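Local coordinates for pyoverdine synthetase F (Pseudomonas aeruginosa PAO1, PDB 6CUL), which is a pyoverdine synthetase that folds as a single alpha/beta chain around a Rossmann-like, mostly parallel central sheet, at residues Q84-F87 and Y88-L92; Q95-L99 and N100-L104. One frame throughout, in Å; residues are numbered along the deposited sequence.

Contact 1: residues Q84-F87 and Y88-L92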
ATOM      1  N   GLN A  84     -11.975   8.646  18.704  1.00 57.51           N
ATOM      2  CA  GLN A  84     -10.612   8.137  18.815  1.00 61.49           C
ATOM      3  C   GLN A  84      -9.934   8.073  17.443  1.00 60.30           C
ATOM      4  O   GLN A  84     -10.545   8.399  16.481  1.00 55.56           O
ATOM      5  CB  GLN A  84     -10.606   6.793  19.535  1.00 60.27           C
ATOM      6  CG  GLN A  84     -11.500   6.763  20.764  1.00 60.22           C
ATOM      7  CD  GLN A  84     -10.887   7.387  21.993  1.00 52.06           C
ATOM      8  OE1 GLN A  84     -10.159   6.776  22.692  1.00 45.64           O
ATOM      9  NE2 GLN A  84     -11.264   8.576  22.279  1.00 55.37           N
ATOM     10  N   GLN A  85      -8.672   7.686  17.385  1.00 58.09           N
ATOM     11  CA  GLN A  85      -7.885   7.658  16.159  1.00 50.59           C
ATOM     12  C   GLN A  85      -8.431   6.689  15.135  1.00 49.79           C
ATOM     13  O   GLN A  85      -8.929   5.694  15.498  1.00 48.05           O
ATOM     14  CB  GLN A  85      -6.416   7.344  16.524  1.00 49.21           C
ATOM     15  CG  GLN A  85      -5.383   7.196  15.433  1.00 36.79           C
ATOM     16  CD  GLN A  85      -4.821   8.497  14.885  1.00 37.89           C
ATOM     17  OE1 GLN A  85      -3.900   9.064  15.406  1.00 29.45           O
ATOM     18  NE2 GLN A  85      -5.347   8.919  13.790  1.00 40.99           N
ATOM     19  N   TRP A  86      -8.369   7.030  13.861  1.00 49.28           N
ATOM     20  CA  TRP A  86      -8.775   6.157  12.770  1.00 42.93           C
ATOM     21  C   TRP A  86      -7.873   6.416  11.583  1.00 32.83           C
ATOM     22  O   TRP A  86      -7.301   7.428  11.496  1.00 38.51           O
ATOM     23  CB  TRP A  86     -10.261   6.322  12.438  1.00 47.20           C
ATOM     24  CG  TRP A  86     -10.874   5.256  11.583  1.00 47.91           C
ATOM     25  CD1 TRP A  86     -11.526   5.452  10.481  1.00 45.04           C
ATOM     26  CD2 TRP A  86     -10.800   3.837  11.755  1.00 51.97           C
ATOM     27  NE1 TRP A  86     -11.909   4.297   9.938  1.00 47.74           N
ATOM     28  CE2 TRP A  86     -11.465   3.272  10.698  1.00 46.72           C
ATOM     29  CE3 TRP A  86     -10.258   2.997  12.713  1.00 53.66           C
ATOM     30  CZ2 TRP A  86     -11.635   1.932  10.570  1.00 48.71           C
ATOM     31  CZ3 TRP A  86     -10.417   1.685  12.569  1.00 49.67           C
ATOM     32  CH2 TRP A  86     -11.101   1.163  11.521  1.00 54.57           C
ATOM     33  N   PHE A  87      -7.817   5.487  10.660  1.00 27.65           N
ATOM     34  CA  PHE A  87      -6.962   5.577   9.456  1.00 30.49           C
ATOM     35  C   PHE A  87      -7.187   6.734   8.447  1.00 39.50           C
ATOM     36  O   PHE A  87      -6.391   6.962   7.617  1.00 33.92           O
ATOM     37  CB  PHE A  87      -6.998   4.249   8.714  1.00 35.88           C
ATOM     38  CG  PHE A  87      -6.567   3.112   9.522  1.00 34.55           C
ATOM     39  CD1 PHE A  87      -7.417   2.504  10.367  1.00 35.58           C
ATOM     40  CD2 PHE A  87      -5.319   2.670   9.452  1.00 31.01           C
ATOM     41  CE1 PHE A  87      -7.033   1.469  11.142  1.00 34.18           C
ATOM     42  CE2 PHE A  87      -4.912   1.641  10.211  1.00 34.43           C
ATOM     43  CZ  PHE A  87      -5.772   1.039  11.068  1.00 40.47           C
ATOM     44  N   TYR A  88      -8.338   7.306   8.554  1.00 41.11           N
ATOM     45  CA  TYR A  88      -8.886   8.383   7.816  1.00 37.16           C
ATOM     46  C   TYR A  88     -10.046   8.911   8.676  1.00 42.10           C
ATOM     47  O   TYR A  88     -10.417   8.306   9.634  1.00 48.21           O
ATOM     48  CB  TYR A  88      -9.348   7.936   6.410  1.00 40.47           C
ATOM     49  CG  TYR A  88     -10.253   6.751   6.385  1.00 47.43           C
ATOM     50  CD1 TYR A  88     -11.509   6.833   6.847  1.00 44.69           C
ATOM     51  CD2 TYR A  88      -9.834   5.556   5.934  1.00 36.70           C
ATOM     52  CE1 TYR A  88     -12.326   5.764   6.843  1.00 39.71           C
ATOM     53  CE2 TYR A  88     -10.635   4.489   5.929  1.00 38.39           C
ATOM     54  CZ  TYR A  88     -11.890   4.606   6.394  1.00 44.11           C
ATOM     55  OH  TYR A  88     -12.727   3.550   6.397  1.00 45.72           O
ATOM     56  N   PRO A  89     -10.605  10.051   8.342  1.00 43.78           N
ATOM     57  CA  PRO A  89     -11.686  10.405   9.234  1.00 43.84           C
ATOM     58  C   PRO A  89     -12.820   9.433   9.114  1.00 43.26           C
ATOM     59  O   PRO A  89     -13.314   9.322   8.060  1.00 47.48           O
ATOM     60  CB  PRO A  89     -12.121  11.732   8.713  1.00 47.65           C
ATOM     61  CG  PRO A  89     -10.954  12.281   8.072  1.00 55.00           C
ATOM     62  CD  PRO A  89     -10.215  11.159   7.495  1.00 47.43           C
ATOM     63  N   ALA A  90     -13.326   8.932  10.212  1.00 46.95           N
ATOM     64  CA  ALA A  90     -14.397   7.947  10.243  1.00 51.38           C
ATOM     65  C   ALA A  90     -15.624   8.382   9.467  1.00 57.22           C
ATOM     66  O   ALA A  90     -16.362   7.545   9.006  1.00 50.98           O
ATOM     67  CB  ALA A  90     -14.779   7.651  11.648  1.00 55.91           C
ATOM     68  N   ASP A  91     -15.767   9.668   9.277  1.00 63.05           N
ATOM     69  CA  ASP A  91     -16.846  10.159   8.493  1.00 59.54           C
ATOM     70  C   ASP A  91     -16.552  10.270   6.960  1.00 59.93           C
ATOM     71  O   ASP A  91     -17.404  10.718   6.271  1.00 66.12           O
ATOM     72  CB  ASP A  91     -17.305  11.461   9.100  1.00 67.44           C
ATOM     73  CG  ASP A  91     -16.254  12.476   9.117  1.00 67.74           C
ATOM     74  OD1 ASP A  91     -15.470  12.402   8.206  1.00 65.13           O
ATOM     75  OD2 ASP A  91     -16.194  13.345   9.989  1.00 61.90           O
ATOM     76  N   LEU A  92     -15.449   9.764   6.442  1.00 46.33           N
ATOM     77  CA  LEU A  92     -15.150  10.002   5.060  1.00 48.12           C
ATOM     78  C   LEU A  92     -16.177   9.451   4.103  1.00 53.98           C
ATOM     79  O   LEU A  92     -16.673   8.388   4.317  1.00 49.50           O
ATOM     80  CB  LEU A  92     -13.758   9.467   4.731  1.00 49.13           C
ATOM     81  CG  LEU A  92     -13.084   9.867   3.427  1.00 42.95           C
ATOM     82  CD1 LEU A  92     -13.251  11.348   3.201  1.00 50.21           C
ATOM     83  CD2 LEU A  92     -11.632   9.486   3.417  1.00 39.91           C
TER

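Contact 2: residues Q95-L99 and N100-L104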
ATOM      1  N   GLN A  95     -17.592   8.950  -3.256  1.00 57.36           N
ATOM      2  CA  GLN A  95     -18.620   8.898  -4.265  1.00 63.39           C
ATOM      3  C   GLN A  95     -19.975   8.718  -3.664  1.00 67.64           C
ATOM      4  O   GLN A  95     -20.650   7.791  -4.005  1.00 67.67           O
ATOM      5  CB  GLN A  95     -18.358   7.804  -5.286  1.00 70.14           C
ATOM      6  CG  GLN A  95     -19.236   7.948  -6.524  1.00 71.20           C
ATOM      7  CD  GLN A  95     -20.509   7.116  -6.512  1.00 62.63           C
ATOM      8  OE1 GLN A  95     -20.765   6.363  -5.592  1.00 53.43           O
ATOM      9  NE2 GLN A  95     -21.327   7.307  -7.530  1.00 50.36           N
ATOM     10  N   GLY A  96     -20.340   9.524  -2.695  1.00 63.58           N
ATOM     11  CA  GLY A  96     -21.629   9.303  -2.084  1.00 61.53           C
ATOM     12  C   GLY A  96     -21.843   7.939  -1.454  1.00 65.08           C
ATOM     13  O   GLY A  96     -22.895   7.405  -1.599  1.00 77.95           O
ATOM     14  N   LYS A  97     -20.827   7.359  -0.825  1.00 72.67           N
ATOM     15  CA  LYS A  97     -20.903   6.111  -0.119  1.00 73.08           C
ATOM     16  C   LYS A  97     -20.049   6.381   1.108  1.00 75.54           C
ATOM     17  O   LYS A  97     -18.974   6.934   0.986  1.00 78.09           O
ATOM     18  CB  LYS A  97     -20.246   4.959  -0.870  1.00 64.06           C
ATOM     19  CG  LYS A  97     -20.706   4.666  -2.272  1.00 77.04           C
ATOM     20  CD  LYS A  97     -20.029   3.399  -2.770  1.00 80.53           C
ATOM     21  CE  LYS A  97     -20.246   3.128  -4.246  1.00 66.27           C
ATOM     22  NZ  LYS A  97     -19.877   1.756  -4.637  1.00 59.19           N
ATOM     23  N   THR A  98     -20.501   5.983   2.280  1.00 71.26           N
ATOM     24  CA  THR A  98     -19.753   6.135   3.501  1.00 68.84           C
ATOM     25  C   THR A  98     -18.538   5.264   3.302  1.00 60.41           C
ATOM     26  O   THR A  98     -18.697   4.152   2.979  1.00 51.74           O
ATOM     27  CB  THR A  98     -20.581   5.613   4.673  1.00 59.61           C
ATOM     28  OG1 THR A  98     -21.790   6.327   4.767  1.00 60.32           O
ATOM     29  CG2 THR A  98     -19.892   5.754   5.888  1.00 63.94           C
ATOM     30  N   LEU A  99     -17.329   5.768   3.484  1.00 56.06           N
ATOM     31  CA  LEU A  99     -16.159   4.951   3.221  1.00 56.55           C
ATOM     32  C   LEU A  99     -16.029   3.744   4.106  1.00 56.36           C
ATOM     33  O   LEU A  99     -15.650   2.699   3.628  1.00 42.13           O
ATOM     34  CB  LEU A  99     -14.882   5.752   3.232  1.00 53.23           C
ATOM     35  CG  LEU A  99     -13.617   4.974   3.139  1.00 50.05           C
ATOM     36  CD1 LEU A  99     -13.188   4.652   1.736  1.00 53.52           C
ATOM     37  CD2 LEU A  99     -12.550   5.790   3.719  1.00 49.93           C
ATOM     38  N   ASN A 100     -16.365   3.935   5.368  1.00 54.51           N
ATOM     39  CA  ASN A 100     -16.342   2.855   6.372  1.00 47.46           C
ATOM     40  C   ASN A 100     -17.257   1.682   6.064  1.00 47.40           C
ATOM     41  O   ASN A 100     -16.939   0.577   6.345  1.00 41.73           O
ATOM     42  CB  ASN A 100     -16.586   3.394   7.742  1.00 53.65           C
ATOM     43  CG  ASN A 100     -15.415   4.124   8.252  1.00 54.55           C
ATOM     44  OD1 ASN A 100     -14.430   3.518   8.515  1.00 57.28           O
ATOM     45  ND2 ASN A 100     -15.495   5.425   8.343  1.00 55.78           N
ATOM     46  N   ASP A 101     -18.339   1.953   5.393  1.00 48.55           N
ATOM     47  CA  ASP A 101     -19.202   0.950   4.949  1.00 40.83           C
ATOM     48  C   ASP A 101     -18.526   0.046   3.942  1.00 38.90           C
ATOM     49  O   ASP A 101     -19.039  -0.945   3.710  1.00 35.96           O
ATOM     50  CB  ASP A 101     -20.471   1.549   4.394  1.00 45.53           C
ATOM     51  CG  ASP A 101     -21.205   2.431   5.377  1.00 40.26           C
ATOM     52  OD1 ASP A 101     -20.932   2.515   6.544  1.00 36.74           O
ATOM     53  OD2 ASP A 101     -22.077   3.094   4.941  1.00 45.79           O
ATOM     54  N   LEU A 102     -17.445   0.399   3.322  1.00 45.41           N
ATOM     55  CA  LEU A 102     -16.814  -0.534   2.398  1.00 42.51           C
ATOM     56  C   LEU A 102     -15.736  -1.457   2.940  1.00 36.50           C
ATOM     57  O   LEU A 102     -15.200  -2.155   2.199  1.00 37.28           O
ATOM     58  CB  LEU A 102     -16.250   0.188   1.196  1.00 42.55           C
ATOM     59  CG  LEU A 102     -17.134   1.073   0.379  1.00 44.04           C
ATOM     60  CD1 LEU A 102     -16.304   2.015  -0.436  1.00 40.18           C
ATOM     61  CD2 LEU A 102     -18.021   0.247  -0.484  1.00 38.82           C
ATOM     62  N   LEU A 103     -15.431  -1.417   4.196  1.00 39.98           N
ATOM     63  CA  LEU A 103     -14.434  -2.271   4.723  1.00 42.77           C
ATOM     64  C   LEU A 103     -14.825  -3.752   4.690  1.00 47.88           C
ATOM     65  O   LEU A 103     -15.934  -4.078   5.073  1.00 51.00           O
ATOM     66  CB  LEU A 103     -14.187  -1.854   6.145  1.00 39.10           C
ATOM     67  CG  LEU A 103     -13.467  -0.536   6.336  1.00 45.65           C
ATOM     68  CD1 LEU A 103     -13.203  -0.289   7.787  1.00 43.29           C
ATOM     69  CD2 LEU A 103     -12.196  -0.560   5.574  1.00 39.08           C
ATOM     70  N   LEU A 104     -13.918  -4.612   4.255  1.00 38.55           N
ATOM     71  CA  LEU A 104     -14.090  -6.051   4.199  1.00 44.07           C
ATOM     72  C   LEU A 104     -12.909  -6.789   4.755  1.00 43.82           C
ATOM     73  O   LEU A 104     -11.809  -6.425   4.475  1.00 43.15           O
ATOM     74  CB  LEU A 104     -14.175  -6.518   2.769  1.00 48.10           C
ATOM     75  CG  LEU A 104     -15.444  -6.245   2.043  1.00 47.74           C
ATOM     76  CD1 LEU A 104     -15.420  -6.831   0.669  1.00 43.50           C
ATOM     77  CD2 LEU A 104     -16.516  -6.887   2.835  1.00 59.03           C
TER

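Contact 1: residues Q84-F87 and Y88-L92
The five-membered ring of W86 sets its edge against one face of the Y88 ring. The pair is T-shaped, with centroids 4.7 Å apart and planes at 78°. W86 CD1 and NE1 do the touching, and NE1 stands 3.5 Å from CE1 of Y88. On one face of the indole sits CD1 of F87, 3.7 Å above the plane and nearer the ring's border than its middle. W86 CZ3 in turn lies at the edge of the F87 ring, in its plane. The edge of the indole also receives the backbone, with W86 CD1 3.2 Å from Y88 O. A90 CA comes in obliquely, 3.8 Å from W86 CD1.

The side chains of W86 and Y88 run alongside each other. The Y88 ring is placed by a first torsion of 52°, with CG between the backbone N and the carbonyl carbon. This turns the ring back over the indole edge. Both polar groups, W86 NE1 and Y88 OH, hydrogen-bond to OD1 of N100, and this shared acceptor bridges the indole N-H and the phenol hydroxyl.

Further rings extend the group. Y76 stacks on F87, and Y80 meets W86. Q85 NE2 makes a weak hydrogen bond to W86 O at 3.4 Å. Beyond Y88 the chain bends, and L92 N bonds to P89 O at 2.7 Å. The whole is a buried aromatic cluster leading into a type I beta turn, in the long loop between helix 67-72 and strand 103-105.

Contact 2: residues Q95-L99 and N100-L104
T98 and D101 meet with their side chains slanted across each other. The methyl CG2 of T98 lies against the carboxylate, 3.5 Å from OD1 of D101. The carboxylate comes back toward T98 because D101 CG sits beside its own backbone N, anti to the carbonyl carbon (chi1 -57°). T98 OG1 is 3.3 Å from OD2 of D101, but the geometry is wrong for a hydrogen bond. The backbones of the two residues are linked by a weak bond of 3.3 Å from D101 N to T98 O.

The next step is firmer. L102 N bonds to L99 O at 2.9 Å with an N-H...O angle of 158°. The donor stands above the carbonyl plane, 53° out of it. L102 CB lies 3.5 Å from L99 O, beside the same carbonyl. L102 CD2 comes only within 4.4 Å of K97 CD, a loose apolar contact. K97 NZ makes a salt bridge to E54, while the L102 side chain packs on V58 of strand 55-60. The L99 side chain packs on L37 and V41 of helix 36-46, and on Y88 and L92.

Bonds between residues three apart close a short 3-10 segment, 100-102, just before strand 103-105. The chemistry implies that backbone hydrogen bonding shapes this surface turn. The threonine and aspartate side chains probably meet by packing, since no hydrogen bond joins them.

Contact 1 comes first along the chain, and the two centres are 12 Å apart. Both belong to the segment between helix 67-72 and the end of strand 103-105, an outermost strand of the central sheet. Each lies about 18 Å from the centre of the chain, in the same part of the fold. N100 of contact 2 supplies the acceptor already named for contact 1. A backbone bond of 2.8 Å from L99 N to L92 O adds a second tie. Helix 36-46 touches both. Together they fold the loop back on itself before it enters the sheet beside strand 55-60. The F87 side chain of contact 1 is about 10 Å from the bound FGD.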